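Local coordinates for Acarbose/maltose binding protein GacH (Streptomyces glaucescens, PDB 3K01) that binds acarbose and an acarbose homolog as the solute receptor of an ABC transporter, and may also bind maltose, at residues A[69-72]-A[73-77]; A[89-92]-A[93-96]; A[246-250]-A[251-255]; A[350-353]-A[354-358]. One frame throughout, in Å; residues are numbered along the deposited sequence.

Overall arrangement
The four contacts come in series along the chain, in the order 1 to 4. Contacts 1 and 2 have centres about 12 Å apart and touch: Ala-70 and Asn-71 of helix 67-79 pack on Trp-94 of helix 92-100. Contact 3, about 33 Å from contact 2 between centres, lies where helix 241-251 turns into strand 254-259, in the same mixed sheet as strand 87-91. Contact 4, at the start of helix 351-360, has its centre about 22 Å from that of contact 3; both pack against helix 264-268. Contacts 1 and 4 lie on opposite sides of the chain's centre. This separation is consistent with the two-lobed fold of solute-binding proteins, contacts 1 and 2 marking one lobe.

Contact 1 (A[69-72]-A[73-77]); sequences EANA and KFKNA
Within helix 67-79, Asn-71 and Lys-75 stand one turn apart on the same flank, an i to i+4 pair on a regular alpha-helical ladder. The ladder is defined by four successive backbone bonds; Lys-75 N to Asn-71 O (3.0 Å) links the same two residues as the side-chain pair, and Phe-74 N to Ala-70 O (2.9 Å) is the rung before it. Asn-71 turns its CG away from its own backbone N (chi1 -174°), and the carboxamide oxygen OD1 then lies against the aliphatic part of the lysine, 3.3 Å from Lys-75 CE and 3.5 Å from Lys-75 CD. Lys-75, extended beyond CG, passes this oxygen at a slant; its NZ is 3.6 Å from Asn-71 OD1. The polar ends find a common partner in helix 92-100: Asp-97 takes a hydrogen bond from Asn-71 ND2 and forms a salt bridge with Lys-75 NZ. Deeper in, Phe-74 meets the ring of Phe-98 with the planes at about 50°. On another flank, water 1 donates to Ala-72 O at 3.2 Å, on top of the backbone bond from Asn-76 N to Ala-72 O (2.9 Å). Two donors on one aspartate would tie the helices together and probably favour its charged form, while Asn-71 OD1, facing the CE methylene beside the ammonium, lies where its partial negative charge should be welcome.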
loop_
_atom_site.group_PDB
_atom_site.type_symbol
_atom_site.label_atom_id
_atom_site.label_comp_id
_atom_site.label_asym_id
_atom_site.label_seq_id
_atom_site.Cartn_x
_atom_site.Cartn_y
_atom_site.Cartn_z
ATOM N N GLU A 69 3.697 -15.753 4.231
ATOM C CA GLU A 69 3.818 -17.113 3.692
ATOM C C GLU A 69 2.890 -17.371 2.504
ATOM O O GLU A 69 3.039 -18.368 1.785
ATOM C CB GLU A 69 3.507 -18.146 4.770
ATOM C CG GLU A 69 4.565 -18.159 5.852
ATOM C CD GLU A 69 4.234 -19.085 6.992
ATOM O OE1 GLU A 69 3.389 -19.992 6.812
ATOM O OE2 GLU A 69 4.841 -18.912 8.076
ATOM N N ALA A 70 1.936 -16.466 2.304
ATOM C CA ALA A 70 0.787 -16.741 1.416
ATOM C C ALA A 70 1.171 -16.780 -0.064
ATOM O O ALA A 70 0.638 -17.611 -0.826
ATOM C CB ALA A 70 -0.327 -15.726 1.677
ATOM N N ASN A 71 2.078 -15.906 -0.494
ATOM C CA ASN A 71 2.465 -15.875 -1.906
ATOM C C ASN A 71 3.065 -17.203 -2.348
ATOM O O ASN A 71 2.631 -17.802 -3.339
ATOM C CB ASN A 71 3.399 -14.682 -2.172
ATOM C CG ASN A 71 3.735 -14.499 -3.648
ATOM O OD1 ASN A 71 4.417 -15.324 -4.234
ATOM N ND2 ASN A 71 3.295 -13.400 -4.240
ATOM N N ALA A 72 4.042 -17.692 -1.591
ATOM C CA ALA A 72 4.673 -18.960 -1.904
ATOM C C ALA A 72 3.710 -20.142 -1.747
ATOM O O ALA A 72 3.716 -21.055 -2.561
ATOM C CB ALA A 72 5.921 -19.162 -1.046
ATOM N N LYS A 73 2.874 -20.117 -0.717
ATOM C CA LYS A 73 1.944 -21.223 -0.501
ATOM C C LYS A 73 0.987 -21.349 -1.691
ATOM O O LYS A 73 0.708 -22.445 -2.172
ATOM C CB LYS A 73 1.174 -21.004 0.798
ATOM C CG LYS A 73 0.376 -22.209 1.279
ATOM C CD LYS A 73 -0.528 -21.849 2.451
ATOM C CE LYS A 73 -1.360 -23.038 2.969
ATOM N NZ LYS A 73 -0.528 -24.138 3.501
ATOM N N PHE A 74 0.514 -20.207 -2.191
ATOM C CA PHE A 74 -0.442 -20.218 -3.296
ATOM C C PHE A 74 0.243 -20.684 -4.569
ATOM O O PHE A 74 -0.280 -21.547 -5.293
ATOM C CB PHE A 74 -1.098 -18.846 -3.503
ATOM C CG PHE A 74 -2.022 -18.802 -4.683
ATOM C CD1 PHE A 74 -3.261 -19.425 -4.604
ATOM C CD2 PHE A 74 -1.647 -18.179 -5.869
ATOM C CE1 PHE A 74 -4.144 -19.391 -5.687
ATOM C CE2 PHE A 74 -2.515 -18.149 -6.963
ATOM C CZ PHE A 74 -3.763 -18.770 -6.863
ATOM N N LYS A 75 1.439 -20.160 -4.832
ATOM C CA LYS A 75 2.146 -20.584 -6.033
ATOM C C LYS A 75 2.466 -22.068 -6.012
ATOM O O LYS A 75 2.392 -22.730 -7.043
ATOM C CB LYS A 75 3.421 -19.762 -6.216
ATOM C CG LYS A 75 3.157 -18.342 -6.657
ATOM C CD LYS A 75 4.487 -17.623 -6.917
ATOM C CE LYS A 75 4.235 -16.216 -7.411
ATOM N NZ LYS A 75 5.514 -15.499 -7.692
ATOM N N ASN A 76 2.852 -22.581 -4.858
ATOM C CA ASN A 76 3.182 -24.000 -4.752
ATOM C C ASN A 76 1.972 -24.905 -4.962
ATOM O O ASN A 76 2.074 -25.934 -5.624
ATOM C CB ASN A 76 3.843 -24.303 -3.406
ATOM C CG ASN A 76 5.228 -23.685 -3.301
ATOM O OD1 ASN A 76 5.852 -23.348 -4.315
ATOM N ND2 ASN A 76 5.695 -23.500 -2.076
ATOM N N ALA A 77 0.835 -24.516 -4.399
ATOM C CA ALA A 77 -0.384 -25.321 -4.555
ATOM C C ALA A 77 -0.844 -25.293 -6.001
ATOM O O ALA A 77 -1.124 -26.333 -6.594
ATOM C CB ALA A 77 -1.488 -24.811 -3.642
HETATM O O HOH W 1 6.428 -20.871 -4.201
#

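Contact 2 (A[89-92]-A[93-96]); sequences RTEV and AWVA
Glu-91 O draws in two backbone donors of the first helical turn: Trp-94 N at 2.8 Å, and Val-95 N in a weak bond at 3.5 Å. The first is bent, its donor standing well above the carbonyl plane. Glu-91 also serves as the N-cap of helix 92-100. Its chain bends at chi2 (-101°), far from a staggered value, which carries OE1 back to Ala-93 N at 3.0 Å; the amide comes from above the carboxylate plane, and the N-H...O angle is 150°. The same oxygen rests 3.3 Å from Ala-93 CB. These details apply to one of the two modelled conformers of Glu-91. Its CB sits over one face of the indole, 3.6 Å from the centroid of the five-membered ring of Trp-94 and just 5° off the normal, a CH-pi contact. Water 2 continues the turn, donating to Val-92 O and accepting from Ala-96 N. Arg-89 O is buried without a polar partner. The whole is a strand-to-helix junction: strand 87-91 pairs with strands 28-34 and 293-302, Trp-94 meets Trp-298 of the latter edge-to-face, and Ala-70 and Asn-71 of helix 67-79 pack against the same indole.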
loop_
_atom_site.group_PDB
_atom_site.type_symbol
_atom_site.label_atom_id
_atom_site.label_comp_id
_atom_site.label_asym_id
_atom_site.label_seq_id
_atom_site.Cartn_x
_atom_site.Cartn_y
_atom_site.Cartn_z
ATOM N N ARG A 89 -6.889 -14.191 -1.208
ATOM C CA ARG A 89 -6.662 -12.764 -0.904
ATOM C C ARG A 89 -5.303 -12.364 -1.498
ATOM O O ARG A 89 -4.286 -13.006 -1.208
ATOM C CB ARG A 89 -6.715 -12.493 0.589
ATOM C CG ARG A 89 -6.983 -11.049 0.878
ATOM C CD ARG A 89 -6.646 -10.692 2.284
ATOM N NE ARG A 89 -7.194 -9.414 2.726
ATOM C CZ ARG A 89 -6.714 -8.735 3.770
ATOM N NH1 ARG A 89 -5.673 -9.210 4.445
ATOM N NH2 ARG A 89 -7.291 -7.609 4.142
ATOM N N THR A 90 -5.305 -11.316 -2.325
ATOM C CA THR A 90 -4.149 -10.996 -3.179
ATOM C C THR A 90 -3.680 -9.578 -2.938
ATOM O O THR A 90 -4.440 -8.633 -3.098
ATOM C CB THR A 90 -4.462 -11.126 -4.704
ATOM O OG1 THR A 90 -5.669 -10.411 -5.029
ATOM C CG2 THR A 90 -4.603 -12.587 -5.126
ATOM N N GLU A 91 -2.420 -9.407 -2.529
ATOM C CA GLU A 91 -1.924 -8.057 -2.329
ATOM C C GLU A 91 -1.950 -7.364 -3.689
ATOM O O GLU A 91 -1.938 -8.033 -4.721
ATOM C CB GLU A 91 -0.521 -8.125 -1.750
ATOM C CG GLU A 91 -0.079 -6.879 -1.021
ATOM C CD GLU A 91 0.835 -5.993 -1.850
ATOM O OE1 GLU A 91 1.330 -6.418 -2.929
ATOM O OE2 GLU A 91 1.088 -4.855 -1.406
ATOM N N VAL A 92 -2.004 -6.031 -3.719
ATOM C CA VAL A 92 -2.148 -5.356 -5.005
ATOM C C VAL A 92 -1.101 -5.794 -6.049
ATOM O O VAL A 92 -1.439 -5.971 -7.223
ATOM C CB VAL A 92 -2.193 -3.826 -4.894
ATOM C CG1 VAL A 92 -3.489 -3.350 -4.211
ATOM C CG2 VAL A 92 -0.946 -3.229 -4.203
ATOM N N ALA A 93 0.155 -5.960 -5.649
ATOM C CA ALA A 93 1.215 -6.376 -6.589
ATOM C C ALA A 93 1.089 -7.853 -6.956
ATOM O O ALA A 93 1.603 -8.297 -7.991
ATOM C CB ALA A 93 2.607 -6.118 -6.003
ATOM N N TRP A 94 0.418 -8.636 -6.116
ATOM C CA TRP A 94 0.327 -10.077 -6.357
ATOM C C TRP A 94 -0.639 -10.389 -7.498
ATOM O O TRP A 94 -0.566 -11.491 -8.046
ATOM C CB TRP A 94 -0.107 -10.854 -5.123
ATOM C CG TRP A 94 0.825 -10.819 -3.957
ATOM C CD1 TRP A 94 1.997 -10.120 -3.839
ATOM C CD2 TRP A 94 0.588 -11.458 -2.705
ATOM N NE1 TRP A 94 2.512 -10.321 -2.573
ATOM C CE2 TRP A 94 1.670 -11.142 -1.863
ATOM C CE3 TRP A 94 -0.438 -12.281 -2.213
ATOM C CZ2 TRP A 94 1.744 -11.601 -0.537
ATOM C CZ3 TRP A 94 -0.356 -12.749 -0.900
ATOM C CH2 TRP A 94 0.736 -12.408 -0.089
ATOM N N VAL A 95 -1.549 -9.480 -7.844
ATOM C CA VAL A 95 -2.456 -9.753 -8.955
ATOM C C VAL A 95 -1.658 -10.018 -10.223
ATOM O O VAL A 95 -1.844 -11.070 -10.847
ATOM C CB VAL A 95 -3.460 -8.617 -9.155
ATOM C CG1 VAL A 95 -4.362 -8.917 -10.367
ATOM C CG2 VAL A 95 -4.304 -8.447 -7.906
ATOM N N ALA A 96 -0.777 -9.105 -10.605
ATOM C CA ALA A 96 0.025 -9.309 -11.808
ATOM C C ALA A 96 1.017 -10.452 -11.624
ATOM O O ALA A 96 1.276 -11.194 -12.575
ATOM C CB ALA A 96 0.743 -8.053 -12.185
HETATM O O HOH W 2 -0.581 -6.399 -9.753
#

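Contact 3 (A[246-250]-A[251-255]); sequences QNAFK and SGKVA
Two torsions shape the end of helix 241-251: chi1 of Ser-251 (68°), which sets OG between its backbone N and carbonyl carbon and so turns it back to Asn-247 O, and the positive phi of Gly-252 (82°), which takes the chain out of the helix. Ser-251 OG donates to Asn-247 O at 2.8 Å, and Ser-251 N reaches the same oxygen at 3.1 Å, so that one carbonyl is held by both donors of a single residue. Ser-251 OG in turn receives a weak bond from Lys-253 N. The reversal at Gly-252 is a Schellman motif; a side chain at its backbone angles would jam against the preceding carbonyl, which accounts for glycine. Gly-252 N bonds to Phe-249 O, while Val-254 N points almost straight at Ala-248 O (3.2 Å, N-H...O angle 170°). With the chain folded back, Val-254 CG2 packs 4.0 Å from Ala-248 CB and lies near the plane of the Phe-249 ring, at its edge. Water 3, off one face of that ring, is 2.8 Å from Phe-249 O and 2.9 Å from Val-254 O. Beyond the turn the chain enters strand 254-259, beside strand 180-183, where Ala-248 and Val-254 both touch Tyr-183; helix 264-268 receives Phe-249 on Val-267 and Lys-250 in a salt bridge with Asp-266.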
loop_
_atom_site.group_PDB
_atom_site.type_symbol
_atom_site.label_atom_id
_atom_site.label_comp_id
_atom_site.label_asym_id
_atom_site.label_seq_id
_atom_site.Cartn_x
_atom_site.Cartn_y
_atom_site.Cartn_z
ATOM N N GLN A 246 10.234 4.541 14.418
ATOM C CA GLN A 246 9.196 4.541 15.460
ATOM C C GLN A 246 9.717 5.120 16.761
ATOM O O GLN A 246 9.050 5.944 17.383
ATOM C CB GLN A 246 8.642 3.130 15.701
ATOM C CG GLN A 246 7.881 2.543 14.506
ATOM C CD GLN A 246 6.697 3.387 14.137
ATOM O OE1 GLN A 246 6.743 4.189 13.195
ATOM N NE2 GLN A 246 5.627 3.238 14.894
ATOM N N ASN A 247 10.933 4.759 17.158
ATOM C CA ASN A 247 11.461 5.269 18.416
ATOM C C ASN A 247 11.670 6.772 18.330
ATOM O O ASN A 247 11.401 7.510 19.293
ATOM C CB ASN A 247 12.792 4.585 18.785
ATOM C CG ASN A 247 12.621 3.110 19.131
ATOM O OD1 ASN A 247 11.536 2.652 19.420
ATOM N ND2 ASN A 247 13.712 2.365 19.053
ATOM N N ALA A 248 12.169 7.247 17.190
ATOM C CA ALA A 248 12.414 8.680 17.014
ATOM C C ALA A 248 11.103 9.452 17.076
ATOM O O ALA A 248 11.040 10.546 17.698
ATOM C CB ALA A 248 13.134 8.959 15.692
ATOM N N PHE A 249 10.069 8.947 16.418
ATOM C CA PHE A 249 8.827 9.694 16.378
ATOM C C PHE A 249 8.087 9.610 17.721
ATOM O O PHE A 249 7.547 10.616 18.212
ATOM C CB PHE A 249 7.943 9.193 15.238
ATOM C CG PHE A 249 6.686 9.969 15.060
ATOM C CD1 PHE A 249 6.721 11.193 14.410
ATOM C CD2 PHE A 249 5.493 9.532 15.594
ATOM C CE1 PHE A 249 5.545 11.925 14.228
ATOM C CE2 PHE A 249 4.315 10.291 15.422
ATOM C CZ PHE A 249 4.347 11.489 14.744
ATOM N N LYS A 250 8.027 8.422 18.307
ATOM C CA LYS A 250 7.345 8.254 19.601
ATOM C C LYS A 250 7.954 9.069 20.716
ATOM O O LYS A 250 7.232 9.515 21.644
ATOM C CB LYS A 250 7.322 6.785 19.994
ATOM C CG LYS A 250 6.317 5.980 19.121
ATOM C CD LYS A 250 6.541 4.477 19.182
ATOM C CE LYS A 250 6.248 3.892 20.548
ATOM N NZ LYS A 250 6.498 2.420 20.548
ATOM N N SER A 251 9.261 9.268 20.647
ATOM C CA SER A 251 9.978 9.997 21.686
ATOM C C SER A 251 10.082 11.497 21.425
ATOM O O SER A 251 10.492 12.245 22.313
ATOM C CB SER A 251 11.396 9.455 21.818
ATOM O OG SER A 251 12.158 9.770 20.666
ATOM N N GLY A 252 9.744 11.966 20.225
ATOM C CA GLY A 252 9.915 13.380 19.916
ATOM C C GLY A 252 11.313 13.774 19.498
ATOM O O GLY A 252 11.599 14.962 19.349
ATOM N N LYS A 253 12.195 12.810 19.254
ATOM C CA LYS A 253 13.469 13.125 18.624
ATOM C C LYS A 253 13.236 13.782 17.250
ATOM O O LYS A 253 13.991 14.655 16.813
ATOM C CB LYS A 253 14.299 11.858 18.484
ATOM C CG LYS A 253 15.682 12.107 17.943
ATOM C CD LYS A 253 16.481 10.820 17.944
ATOM C CE LYS A 253 17.907 11.104 17.513
ATOM N NZ LYS A 253 18.756 9.890 17.551
ATOM N N VAL A 254 12.190 13.324 16.559
ATOM C CA VAL A 254 11.710 14.027 15.363
ATOM C C VAL A 254 10.254 14.444 15.568
ATOM O O VAL A 254 9.541 13.834 16.386
ATOM C CB VAL A 254 11.799 13.167 14.068
ATOM C CG1 VAL A 254 13.238 12.774 13.813
ATOM C CG2 VAL A 254 10.920 11.935 14.152
ATOM N N ALA A 255 9.819 15.420 14.777
ATOM C CA ALA A 255 8.437 15.866 14.821
ATOM C C ALA A 255 7.535 15.210 13.788
ATOM O O ALA A 255 6.296 15.315 13.884
ATOM C CB ALA A 255 8.382 17.373 14.644
HETATM O O HOH W 3 7.119 13.309 17.802
#

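Contact 4 (A[350-353]-A[354-358]); sequences NEMV and KFFKP
The Phe-356 ring has Met-352 O at its edge and in its plane, 3.6 Å from Phe-356 CD2, while Met-352 SD approaches obliquely, 4.5 Å from the ring centroid and 62° off the normal. The Phe-355 ring is met at its CE2 corner by Glu-351: CG comes within 3.4 Å of Phe-355 CE2, and the two side chains run side by side in the same direction, carboxylate and ring planes 35° apart. Met-352 and Phe-356 are likewise alongside each other. The methionine chain bends at chi2 (72°), which brings SD to 3.5 Å from Phe-356 CE2, a Met-aromatic contact, and chi3 then sets where the terminal methyl CE goes; this describes one of two modelled conformers of Met-352. Both pairs are i to i+4 neighbours on the first turns of helix 351-360, whose N-cap is Asn-350. Asn-350 OD1 accepts from Val-353 N at 3.2 Å, in the carbonyl plane and on a lone pair, and more weakly from Met-352 N, while its backbone oxygen takes Lys-354 N at 2.9 Å nearly along the C=O axis. Farther on, Lys-357 N bonds to Val-353 O (3.0 Å). Pro-358 brings no N-H for the preceding turn, and the helix is kinked there. The polar ends have partners elsewhere in the chain: Glu-351 OE1 makes a salt bridge with Lys-268 NZ, and the ND2 of the capping Asn-350 bonds to Ser-333 OG. Met-352, Phe-355 and Phe-356 all pack on Ile-264 of helix 264-268, and Phe-355 also touches Leu-279 and Val-281 of strand 279-283.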
loop_
_atom_site.group_PDB
_atom_site.type_symbol
_atom_site.label_atom_id
_atom_site.label_comp_id
_atom_site.label_asym_id
_atom_site.label_seq_id
_atom_site.Cartn_x
_atom_site.Cartn_y
_atom_site.Cartn_z
ATOM N N ASN A 350 -14.752 7.102 11.305
ATOM C CA ASN A 350 -13.793 6.113 11.794
ATOM C C ASN A 350 -12.414 6.758 11.972
ATOM O O ASN A 350 -11.973 7.516 11.114
ATOM C CB ASN A 350 -13.757 4.916 10.827
ATOM C CG ASN A 350 -12.705 3.910 11.190
ATOM O OD1 ASN A 350 -11.527 4.074 10.811
ATOM N ND2 ASN A 350 -13.077 2.896 11.947
ATOM N N GLU A 351 -11.727 6.439 13.067
ATOM C CA GLU A 351 -10.425 7.080 13.348
ATOM C C GLU A 351 -9.426 6.945 12.177
ATOM O O GLU A 351 -8.748 7.902 11.792
ATOM C CB GLU A 351 -9.799 6.517 14.642
ATOM C CG GLU A 351 -8.436 7.204 14.950
ATOM C CD GLU A 351 -7.742 6.832 16.267
ATOM O OE1 GLU A 351 -7.256 5.701 16.388
ATOM O OE2 GLU A 351 -7.623 7.724 17.153
ATOM N N MET A 352 -9.352 5.754 11.613
ATOM C CA MET A 352 -8.381 5.519 10.544
ATOM C C MET A 352 -8.771 6.204 9.233
ATOM O O MET A 352 -7.917 6.714 8.504
ATOM C CB MET A 352 -8.194 4.025 10.352
ATOM C CG MET A 352 -6.953 3.691 9.582
ATOM S SD MET A 352 -5.446 3.972 10.560
ATOM C CE MET A 352 -5.367 2.526 11.614
ATOM N N VAL A 353 -10.075 6.242 8.939
ATOM C CA VAL A 353 -10.565 6.937 7.766
ATOM C C VAL A 353 -10.268 8.435 7.909
ATOM O O VAL A 353 -9.819 9.094 6.974
ATOM C CB VAL A 353 -12.065 6.681 7.607
ATOM C CG1 VAL A 353 -12.637 7.593 6.568
ATOM C CG2 VAL A 353 -12.295 5.232 7.240
ATOM N N LYS A 354 -10.484 8.958 9.111
ATOM C CA LYS A 354 -10.203 10.373 9.349
ATOM C C LYS A 354 -8.721 10.685 9.169
ATOM O O LYS A 354 -8.356 11.712 8.592
ATOM C CB LYS A 354 -10.659 10.798 10.743
ATOM C CG LYS A 354 -12.164 10.810 10.872
ATOM C CD LYS A 354 -12.641 11.238 12.273
ATOM C CE LYS A 354 -12.171 10.288 13.383
ATOM N NZ LYS A 354 -12.722 10.765 14.717
ATOM N N PHE A 355 -7.859 9.808 9.683
ATOM C CA PHE A 355 -6.420 10.015 9.522
ATOM C C PHE A 355 -5.959 9.898 8.080
ATOM O O PHE A 355 -5.110 10.692 7.661
ATOM C CB PHE A 355 -5.604 9.011 10.328
ATOM C CG PHE A 355 -5.465 9.306 11.803
ATOM C CD1 PHE A 355 -5.130 10.580 12.253
ATOM C CD2 PHE A 355 -5.564 8.274 12.729
ATOM C CE1 PHE A 355 -4.940 10.825 13.617
ATOM C CE2 PHE A 355 -5.386 8.528 14.116
ATOM C CZ PHE A 355 -5.062 9.793 14.525
ATOM N N PHE A 356 -6.485 8.921 7.327
ATOM C CA PHE A 356 -5.863 8.500 6.060
ATOM C C PHE A 356 -6.542 8.803 4.770
ATOM O O PHE A 356 -5.925 8.672 3.723
ATOM C CB PHE A 356 -5.518 7.004 6.071
ATOM C CG PHE A 356 -4.283 6.716 6.852
ATOM C CD1 PHE A 356 -3.023 6.745 6.265
ATOM C CD2 PHE A 356 -4.383 6.499 8.206
ATOM C CE1 PHE A 356 -1.876 6.524 7.066
ATOM C CE2 PHE A 356 -3.255 6.270 8.973
ATOM C CZ PHE A 356 -2.015 6.294 8.385
ATOM N N LYS A 357 -7.817 9.177 4.784
ATOM C CA LYS A 357 -8.452 9.369 3.494
ATOM C C LYS A 357 -7.780 10.444 2.617
ATOM O O LYS A 357 -7.582 10.204 1.420
ATOM C CB LYS A 357 -9.964 9.529 3.602
ATOM C CG LYS A 357 -10.698 9.525 2.230
ATOM C CD LYS A 357 -10.261 8.372 1.300
ATOM C CE LYS A 357 -11.253 8.083 0.179
ATOM N NZ LYS A 357 -11.577 9.236 -0.641
ATOM N N PRO A 358 -7.405 11.611 3.178
ATOM C CA PRO A 358 -6.700 12.547 2.305
ATOM C C PRO A 358 -5.403 11.974 1.720
ATOM O O PRO A 358 -5.077 12.217 0.558
ATOM C CB PRO A 358 -6.435 13.750 3.233
ATOM C CG PRO A 358 -7.588 13.678 4.230
ATOM C CD PRO A 358 -7.716 12.203 4.503
#